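Local structure of 24-sterol C-methyltransferase (Haloferax volcanii, 6F5Z) at residues 5-8 against 9-12; 15-18 against 19-22; 42-45 against 46-49. The protein probably transfers methyl groups from S-adenosylmethionine to its substrate, in complex with the methyltransferase activator Trm112. One frame throughout, in Å; residues are numbered along the deposited sequence.

Interaction 1: residues 5-8 against 9-12. With SAH (S-adenosyl-L-homocysteine), chain G.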
loop_
_atom_site.group_PDB
_atom_site.type_symbol
_atom_site.label_atom_id
_atom_site.label_comp_id
_atom_site.label_asym_id
_atom_site.label_seq_id
_atom_site.Cartn_x
_atom_site.Cartn_y
_atom_site.Cartn_z
ATOM N N ASP B 5 -24.946 -13.247 19.325
ATOM C CA ASP B 5 -26.297 -12.675 19.448
ATOM C C ASP B 5 -26.538 -11.616 18.362
ATOM O O ASP B 5 -27.565 -11.664 17.675
ATOM C CB ASP B 5 -26.526 -12.051 20.836
ATOM C CG ASP B 5 -26.835 -13.031 21.957
ATOM O OD1 ASP B 5 -27.447 -14.088 21.676
ATOM O OD2 ASP B 5 -26.492 -12.725 23.125
ATOM N N GLU B 6 -25.581 -10.679 18.202
ATOM C CA GLU B 6 -25.640 -9.576 17.243
ATOM C C GLU B 6 -25.578 -10.043 15.792
ATOM O O GLU B 6 -26.263 -9.455 14.950
ATOM C CB GLU B 6 -24.493 -8.583 17.510
ATOM C CG GLU B 6 -24.488 -7.328 16.640
ATOM C CD GLU B 6 -25.453 -6.219 17.022
ATOM O OE1 GLU B 6 -25.724 -6.038 18.231
ATOM O OE2 GLU B 6 -25.897 -5.491 16.106
ATOM N N PHE B 7 -24.727 -11.050 15.477
ATOM C CA PHE B 7 -24.557 -11.416 14.076
ATOM C C PHE B 7 -25.262 -12.692 13.591
ATOM O O PHE B 7 -25.193 -12.978 12.396
ATOM C CB PHE B 7 -23.056 -11.471 13.741
ATOM C CG PHE B 7 -22.469 -10.082 13.800
ATOM C CD1 PHE B 7 -22.594 -9.212 12.723
ATOM C CD2 PHE B 7 -21.828 -9.632 14.946
ATOM C CE1 PHE B 7 -22.094 -7.901 12.802
ATOM C CE2 PHE B 7 -21.299 -8.334 15.008
ATOM C CZ PHE B 7 -21.428 -7.491 13.933
ATOM N N ASP B 8 -25.985 -13.431 14.446
ATOM C CA ASP B 8 -26.671 -14.638 13.940
ATOM C C ASP B 8 -27.789 -14.296 12.949
ATOM O O ASP B 8 -27.945 -15.004 11.945
ATOM C CB ASP B 8 -27.145 -15.555 15.075
ATOM C CG ASP B 8 -26.039 -16.372 15.756
ATOM O OD1 ASP B 8 -24.860 -16.324 15.279
ATOM O OD2 ASP B 8 -26.336 -17.041 16.778
ATOM N N ALA B 9 -28.482 -13.140 13.137
ATOM C CA ALA B 9 -29.514 -12.700 12.191
ATOM C C ALA B 9 -28.871 -12.296 10.857
ATOM O O ALA B 9 -29.492 -12.409 9.795
ATOM C CB ALA B 9 -30.295 -11.532 12.775
ATOM N N TRP B 10 -27.586 -11.893 10.901
ATOM C CA TRP B 10 -26.868 -11.543 9.682
ATOM C C TRP B 10 -26.422 -12.793 8.916
ATOM O O TRP B 10 -26.032 -12.680 7.743
ATOM C CB TRP B 10 -25.688 -10.632 9.996
ATOM C CG TRP B 10 -26.102 -9.231 10.313
ATOM C CD1 TRP B 10 -26.117 -8.639 11.539
ATOM C CD2 TRP B 10 -26.597 -8.254 9.383
ATOM N NE1 TRP B 10 -26.546 -7.332 11.428
ATOM C CE2 TRP B 10 -26.846 -7.071 10.113
ATOM C CE3 TRP B 10 -26.816 -8.253 7.993
ATOM C CZ2 TRP B 10 -27.336 -5.905 9.506
ATOM C CZ3 TRP B 10 -27.288 -7.095 7.389
ATOM C CH2 TRP B 10 -27.547 -5.942 8.143
ATOM N N ALA B 11 -26.446 -13.964 9.587
ATOM C CA ALA B 11 -26.097 -15.255 8.986
ATOM C C ALA B 11 -27.375 -15.968 8.438
ATOM O O ALA B 11 -27.278 -16.942 7.705
ATOM C CB ALA B 11 -25.404 -16.129 10.018
ATOM N N ALA B 12 -28.566 -15.470 8.781
ATOM C CA ALA B 12 -29.830 -16.078 8.339
ATOM C C ALA B 12 -30.271 -15.572 6.974
ATOM O O ALA B 12 -30.105 -14.392 6.679
ATOM C CB ALA B 12 -30.919 -15.825 9.371
HETATM N N SAH G . -16.092 -9.486 6.361
HETATM C CA SAH G . -17.510 -9.792 6.031
HETATM C CB SAH G . -18.493 -9.714 7.265
HETATM C CG SAH G . -18.601 -8.312 7.856
HETATM S SD SAH G . -19.775 -8.293 9.261
HETATM C C SAH G . -18.052 -8.877 4.901
HETATM O O SAH G . -17.180 -8.032 4.421
HETATM O OXT SAH G . -19.189 -8.962 4.498
HETATM C "C5'" SAH G . -18.699 -8.486 10.702
HETATM C "C4'" SAH G . -18.268 -9.920 10.951
HETATM O "O4'" SAH G . -17.325 -9.912 12.055
HETATM C "C3'" SAH G . -19.450 -10.795 11.386
HETATM O "O3'" SAH G . -19.524 -12.017 10.652
HETATM C "C2'" SAH G . -19.255 -10.934 12.900
HETATM O "O2'" SAH G . -19.775 -12.132 13.474
HETATM C "C1'" SAH G . -17.736 -10.844 13.041
HETATM N N9 SAH G . -17.274 -10.350 14.340
HETATM C C8 SAH G . -17.626 -9.171 14.951
HETATM N N7 SAH G . -17.019 -8.959 16.094
HETATM C C5 SAH G . -16.206 -10.073 16.246
HETATM C C6 SAH G . -15.302 -10.462 17.260
HETATM N N6 SAH G . -15.080 -9.756 18.378
HETATM N N1 SAH G . -14.652 -11.643 17.107
HETATM C C2 SAH G . -14.912 -12.388 16.024
HETATM N N3 SAH G . -15.738 -12.128 15.007
HETATM C C4 SAH G . -16.357 -10.940 15.173
HETATM O O HOH W 1 -25.907 -5.473 13.390
#
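The Phe7 ring, which Trp10 approaches obliquely, has C2' of the SAH ribose 3.4 Å above one face, off-centre, and Glu6 CG over the opposite face. The Phe7 plane and that of the five-membered indole ring stand at 39°, with Phe7 CD1 3.8 Å from Trp10 CD1. At the indole's own edge, near its plane, Trp10 CD1 meets Glu6 O at 3.5 Å. The indole N-H is used by a water, which accepts from Trp10 NE1 at 2.8 Å and donates to Glu6 OE2, while Glu6 OE1 is held by the backbone N of Ser157. Phe7 CG stands anti to its own carbonyl carbon (chi1 -68°), which swings the ring off the helix and over the ribose. An alanine here would probably leave C2' and O2' of the ribose without their aromatic cover and the Trp10 indole without its ring neighbour. Phe7 O receives only weak bonds from Trp10 N and Ala11 N, whereas Ala11 N reaches Asp8 O at 3.0 Å from above the carbonyl plane. This weakly bonded, kinked part of helix 3-11 lies over the cofactor pocket of a Rossmann-fold methyltransferase.

Interaction 2: residues 15-18 against 19-22. With SAH (S-adenosyl-L-homocysteine), chain G.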
loop_
_atom_site.group_PDB
_atom_site.type_symbol
_atom_site.label_atom_id
_atom_site.label_comp_id
_atom_site.label_asym_id
_atom_site.label_seq_id
_atom_site.Cartn_x
_atom_site.Cartn_y
_atom_site.Cartn_z
ATOM N N ARG B 15 -28.715 -13.119 4.354
ATOM C CA ARG B 15 -28.216 -11.773 4.678
ATOM C C ARG B 15 -26.682 -11.715 4.659
ATOM O O ARG B 15 -26.119 -10.627 4.545
ATOM C CB ARG B 15 -28.756 -11.275 6.030
ATOM C CG ARG B 15 -30.275 -11.095 6.020
ATOM C CD ARG B 15 -30.767 -10.072 7.037
ATOM N NE ARG B 15 -32.235 -10.106 7.153
ATOM C CZ ARG B 15 -33.070 -9.463 6.340
ATOM N NH1 ARG B 15 -32.599 -8.715 5.350
ATOM N NH2 ARG B 15 -34.386 -9.567 6.509
ATOM N N ASP B 16 -26.016 -12.871 4.827
ATOM C CA ASP B 16 -24.541 -12.960 4.779
ATOM C C ASP B 16 -24.101 -12.760 3.340
ATOM O O ASP B 16 -23.072 -12.112 3.078
ATOM C CB ASP B 16 -24.023 -14.304 5.315
ATOM C CG ASP B 16 -24.738 -15.557 4.822
ATOM O OD1 ASP B 16 -25.836 -15.432 4.212
ATOM O OD2 ASP B 16 -24.191 -16.654 5.011
ATOM N N LYS B 17 -24.886 -13.304 2.395
ATOM C CA LYS B 17 -24.658 -13.093 0.970
ATOM C C LYS B 17 -24.966 -11.644 0.605
ATOM O O LYS B 17 -24.340 -11.091 -0.294
ATOM C CB LYS B 17 -25.496 -14.063 0.103
ATOM C CG LYS B 17 -25.024 -15.524 0.164
ATOM C CD LYS B 17 -23.518 -15.745 -0.140
ATOM C CE LYS B 17 -23.158 -15.767 -1.608
ATOM N NZ LYS B 17 -21.736 -16.171 -1.799
ATOM N N GLY B 18 -25.964 -11.042 1.272
ATOM C CA GLY B 18 -26.313 -9.641 1.029
ATOM C C GLY B 18 -25.168 -8.727 1.463
ATOM O O GLY B 18 -24.807 -7.798 0.735
ATOM N N MET B 19 -24.540 -9.028 2.618
ATOM C CA MET B 19 -23.375 -8.258 3.071
ATOM C C MET B 19 -22.256 -8.423 2.046
ATOM O O MET B 19 -21.619 -7.440 1.667
ATOM C CB MET B 19 -22.863 -8.759 4.422
ATOM C CG MET B 19 -23.653 -8.272 5.565
ATOM S SD MET B 19 -22.695 -8.492 7.099
ATOM C CE MET B 19 -22.642 -10.272 7.242
ATOM N N GLU B 20 -22.024 -9.664 1.569
ATOM C CA GLU B 20 -20.982 -9.916 0.580
ATOM C C GLU B 20 -21.229 -9.075 -0.654
ATOM O O GLU B 20 -20.317 -8.413 -1.151
ATOM C CB GLU B 20 -20.970 -11.432 0.248
ATOM C CG GLU B 20 -20.212 -11.772 -1.023
ATOM C CD GLU B 20 -20.211 -13.240 -1.396
ATOM O OE1 GLU B 20 -20.416 -14.097 -0.505
ATOM O OE2 GLU B 20 -19.900 -13.521 -2.578
ATOM N N ASP B 21 -22.476 -9.103 -1.169
ATOM C CA ASP B 21 -22.745 -8.362 -2.403
ATOM C C ASP B 21 -22.497 -6.862 -2.285
ATOM O O ASP B 21 -21.962 -6.245 -3.220
ATOM C CB ASP B 21 -24.168 -8.650 -2.913
ATOM C CG ASP B 21 -24.376 -10.086 -3.379
ATOM O OD1 ASP B 21 -23.376 -10.734 -3.786
ATOM O OD2 ASP B 21 -25.539 -10.558 -3.349
ATOM N N ARG B 22 -22.839 -6.293 -1.127
ATOM C CA ARG B 22 -22.631 -4.854 -0.903
ATOM C C ARG B 22 -21.128 -4.557 -0.675
ATOM O O ARG B 22 -20.569 -3.653 -1.293
ATOM C CB ARG B 22 -23.416 -4.366 0.329
ATOM C CG ARG B 22 -24.935 -4.413 0.126
ATOM C CD ARG B 22 -25.718 -3.717 1.235
ATOM N NE ARG B 22 -25.552 -4.355 2.542
ATOM C CZ ARG B 22 -26.249 -5.404 2.974
ATOM N NH1 ARG B 22 -26.022 -5.905 4.179
ATOM N NH2 ARG B 22 -27.170 -5.965 2.202
HETATM N N SAH G . -16.092 -9.486 6.361
HETATM C CA SAH G . -17.510 -9.792 6.031
HETATM C CB SAH G . -18.493 -9.714 7.265
HETATM C CG SAH G . -18.601 -8.312 7.856
HETATM S SD SAH G . -19.775 -8.293 9.261
HETATM C C SAH G . -18.052 -8.877 4.901
HETATM O O SAH G . -17.180 -8.032 4.421
HETATM O OXT SAH G . -19.189 -8.962 4.498
HETATM C "C5'" SAH G . -18.699 -8.486 10.702
HETATM C "C4'" SAH G . -18.268 -9.920 10.951
HETATM O "O4'" SAH G . -17.325 -9.912 12.055
HETATM C "C3'" SAH G . -19.450 -10.795 11.386
HETATM O "O3'" SAH G . -19.524 -12.017 10.652
HETATM C "C2'" SAH G . -19.255 -10.934 12.900
HETATM O "O2'" SAH G . -19.775 -12.132 13.474
HETATM C "C1'" SAH G . -17.736 -10.844 13.041
HETATM N N9 SAH G . -17.274 -10.350 14.340
HETATM C C8 SAH G . -17.626 -9.171 14.951
HETATM N N7 SAH G . -17.019 -8.959 16.094
HETATM C C5 SAH G . -16.206 -10.073 16.246
HETATM C C6 SAH G . -15.302 -10.462 17.260
HETATM N N6 SAH G . -15.080 -9.756 18.378
HETATM N N1 SAH G . -14.652 -11.643 17.107
HETATM C C2 SAH G . -14.912 -12.388 16.024
HETATM N N3 SAH G . -15.738 -12.128 15.007
HETATM C C4 SAH G . -16.357 -10.940 15.173
HETATM O O HOH W 2 -27.487 -8.311 4.306
#
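Gly18, Lys17 and Glu20, the last three residues on from Lys17, carry this contact in the first turns of helix 16-33. Gly18 has its carbonyl oxygen gripped by Arg22 N at 3.1 Å, and the same oxygen lies under one face of the Arg22 guanidinium, 3.3 Å from its plane and toward the rim; the angle at NH2 is too poor for a bond. The guanidinium uses its edge instead: a water in its plane accepts from Arg22 NH1 at 2.8 Å and donates to Arg15 O, which already takes Met19 N.

The backbone is a regular alpha helix of i to i+4 bonds: Met19 N donates to Arg15 O, Glu20 N to Asp16 O and Asp21 N to Lys17 O, the last at 2.9 Å. The helix belongs to the N-terminal part that lies against the cofactor pocket of this Rossmann-fold methyltransferase, and Met19 is its pocket residue here. Its thioether bends at chi3, and Met19 SD comes within 3.6 Å of SAH SD, sulfur against sulfur, while Met19 CB lies 3.7 Å from SAH OXT.

Lys17 and Glu20 run side by side and point the same way. The lysine chain, bent at chi2 and chi3 (-53° and -81°), curls back until Lys17 NZ forms a salt bridge of 2.8 Å with Glu20 OE1, meeting the carboxylate from above its plane. Glu20 is straight beyond CG, and the same OE1 is also hydrogen-bonded to Ser49 OG of the loop after strand 41-45. The ammonium group of Lys17 in turn makes a cation-pi contact with Tyr81.

Interaction 3: residues 42-45 against 46-49. With SAH (S-adenosyl-L-homocysteine), chain G.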
loop_
_atom_site.group_PDB
_atom_site.type_symbol
_atom_site.label_atom_id
_atom_site.label_comp_id
_atom_site.label_asym_id
_atom_site.label_seq_id
_atom_site.Cartn_x
_atom_site.Cartn_y
_atom_site.Cartn_z
ATOM N N VAL B 42 -3.333 -16.895 4.636
ATOM C CA VAL B 42 -4.062 -15.680 4.977
ATOM C C VAL B 42 -5.105 -15.974 6.052
ATOM O O VAL B 42 -5.829 -16.985 5.962
ATOM C CB VAL B 42 -4.725 -15.062 3.702
ATOM C CG1 VAL B 42 -5.602 -13.827 4.032
ATOM C CG2 VAL B 42 -3.646 -14.685 2.679
ATOM N N VAL B 43 -5.231 -15.066 7.013
ATOM C CA VAL B 43 -6.278 -15.110 8.039
ATOM C C VAL B 43 -7.259 -13.968 7.728
ATOM O O VAL B 43 -6.845 -12.816 7.481
ATOM C CB VAL B 43 -5.688 -14.973 9.459
ATOM C CG1 VAL B 43 -6.805 -14.746 10.502
ATOM C CG2 VAL B 43 -4.902 -16.221 9.815
ATOM N N ASP B 44 -8.540 -14.309 7.696
ATOM C CA ASP B 44 -9.611 -13.353 7.423
ATOM C C ASP B 44 -10.387 -13.180 8.732
ATOM O O ASP B 44 -11.024 -14.145 9.221
ATOM C CB ASP B 44 -10.518 -13.953 6.320
ATOM C CG ASP B 44 -11.750 -13.178 5.949
ATOM O OD1 ASP B 44 -11.976 -12.096 6.542
ATOM O OD2 ASP B 44 -12.495 -13.653 5.058
ATOM N N LEU B 45 -10.235 -11.990 9.349
ATOM C CA LEU B 45 -10.852 -11.721 10.643
ATOM C C LEU B 45 -12.249 -11.176 10.480
ATOM O O LEU B 45 -12.409 -10.080 9.932
ATOM C CB LEU B 45 -9.993 -10.749 11.426
ATOM C CG LEU B 45 -8.626 -11.259 11.831
ATOM C CD1 LEU B 45 -7.872 -10.154 12.562
ATOM C CD2 LEU B 45 -8.711 -12.491 12.742
ATOM N N GLY B 46 -13.256 -11.954 10.917
ATOM C CA GLY B 46 -14.668 -11.601 10.758
ATOM C C GLY B 46 -15.104 -11.916 9.350
ATOM O O GLY B 46 -15.682 -11.095 8.642
ATOM N N THR B 47 -14.870 -13.161 8.954
ATOM C CA THR B 47 -14.998 -13.616 7.576
ATOM C C THR B 47 -16.399 -13.476 6.959
ATOM O O THR B 47 -16.502 -13.338 5.746
ATOM C CB THR B 47 -14.479 -15.041 7.477
ATOM O OG1 THR B 47 -14.206 -15.374 6.113
ATOM C CG2 THR B 47 -15.388 -16.065 8.139
ATOM N N GLY B 48 -17.457 -13.511 7.791
ATOM C CA GLY B 48 -18.797 -13.415 7.226
ATOM C C GLY B 48 -19.029 -14.587 6.287
ATOM O O GLY B 48 -18.798 -15.717 6.711
ATOM N N SER B 49 -19.400 -14.340 5.022
ATOM C CA SER B 49 -19.651 -15.445 4.070
ATOM C C SER B 49 -18.354 -16.136 3.596
ATOM O O SER B 49 -18.439 -17.113 2.855
ATOM C CB SER B 49 -20.390 -14.953 2.825
ATOM O OG SER B 49 -19.483 -14.245 1.994
HETATM N N SAH G . -16.092 -9.486 6.361
HETATM C CA SAH G . -17.510 -9.792 6.031
HETATM C CB SAH G . -18.493 -9.714 7.265
HETATM C CG SAH G . -18.601 -8.312 7.856
HETATM S SD SAH G . -19.775 -8.293 9.261
HETATM C C SAH G . -18.052 -8.877 4.901
HETATM O O SAH G . -17.180 -8.032 4.421
HETATM O OXT SAH G . -19.189 -8.962 4.498
HETATM C "C5'" SAH G . -18.699 -8.486 10.702
HETATM C "C4'" SAH G . -18.268 -9.920 10.951
HETATM O "O4'" SAH G . -17.325 -9.912 12.055
HETATM C "C3'" SAH G . -19.450 -10.795 11.386
HETATM O "O3'" SAH G . -19.524 -12.017 10.652
HETATM C "C2'" SAH G . -19.255 -10.934 12.900
HETATM O "O2'" SAH G . -19.775 -12.132 13.474
HETATM C "C1'" SAH G . -17.736 -10.844 13.041
HETATM N N9 SAH G . -17.274 -10.350 14.340
HETATM C C8 SAH G . -17.626 -9.171 14.951
HETATM N N7 SAH G . -17.019 -8.959 16.094
HETATM C C5 SAH G . -16.206 -10.073 16.246
HETATM C C6 SAH G . -15.302 -10.462 17.260
HETATM N N6 SAH G . -15.080 -9.756 18.378
HETATM N N1 SAH G . -14.652 -11.643 17.107
HETATM C C2 SAH G . -14.912 -12.388 16.024
HETATM N N3 SAH G . -15.738 -12.128 15.007
HETATM C C4 SAH G . -16.357 -10.940 15.173
HETATM O O HOH W 3 -14.607 -12.643 3.824
#
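Asp44 and Thr47 meet where strand 41-45 runs into the glycine-rich loop that, in Rossmann-fold methyltransferases, wraps the amino-acid end of the cofactor. One direct side-chain hydrogen bond spans the turn: Thr47 OG1 donates to Asp44 OD2 at 2.6 Å, arriving from well above the carboxylate plane, 69° out of it. The two side chains cross at about a right angle. With chi1 at -162° the Thr47 hydroxyl points away from its own backbone N and back toward the strand. A water adds a second link, donating to Asp44 OD2 at 2.6 Å and to Thr47 O at 2.8 Å, which gives this buried carboxylate oxygen two donors. Van der Waals contact completes the pair, with Asp44 OD1 3.5 Å from Thr47 CA.

The loop serves the ligand with backbone atoms. Gly46 and Gly48 both have positive phi, and a CB on either would clash with SAH, at O4' for Gly46 and at CB of the homocysteine part for Gly48. Gly48 N is held by Asp69 OD2. The ligand's amino group is bound by the loop itself: SAH N donates to Gly46 O at 2.8 Å.

How the interactions relate
Three sites along the first fifty residues converge on one SAH molecule. Interaction 1 lies on its ribose, interaction 2 on its sulfur and carboxylate, and interaction 3 on its amino group; together they follow the ligand from its ribose past the sulfur to the amino-acid end. Interactions 1 and 2, centres 12 Å apart, touch directly: Trp10 CZ3 lies 3.7 Å from Arg22 NH1. Interactions 2 and 3, centres 14 Å apart, join through the probable hydrogen bond of 2.7 Å between Glu20 OE1 and Ser49 OG. Interactions 1 and 3 do not touch, their nearest atoms about 7 Å apart, but both reach the ligand.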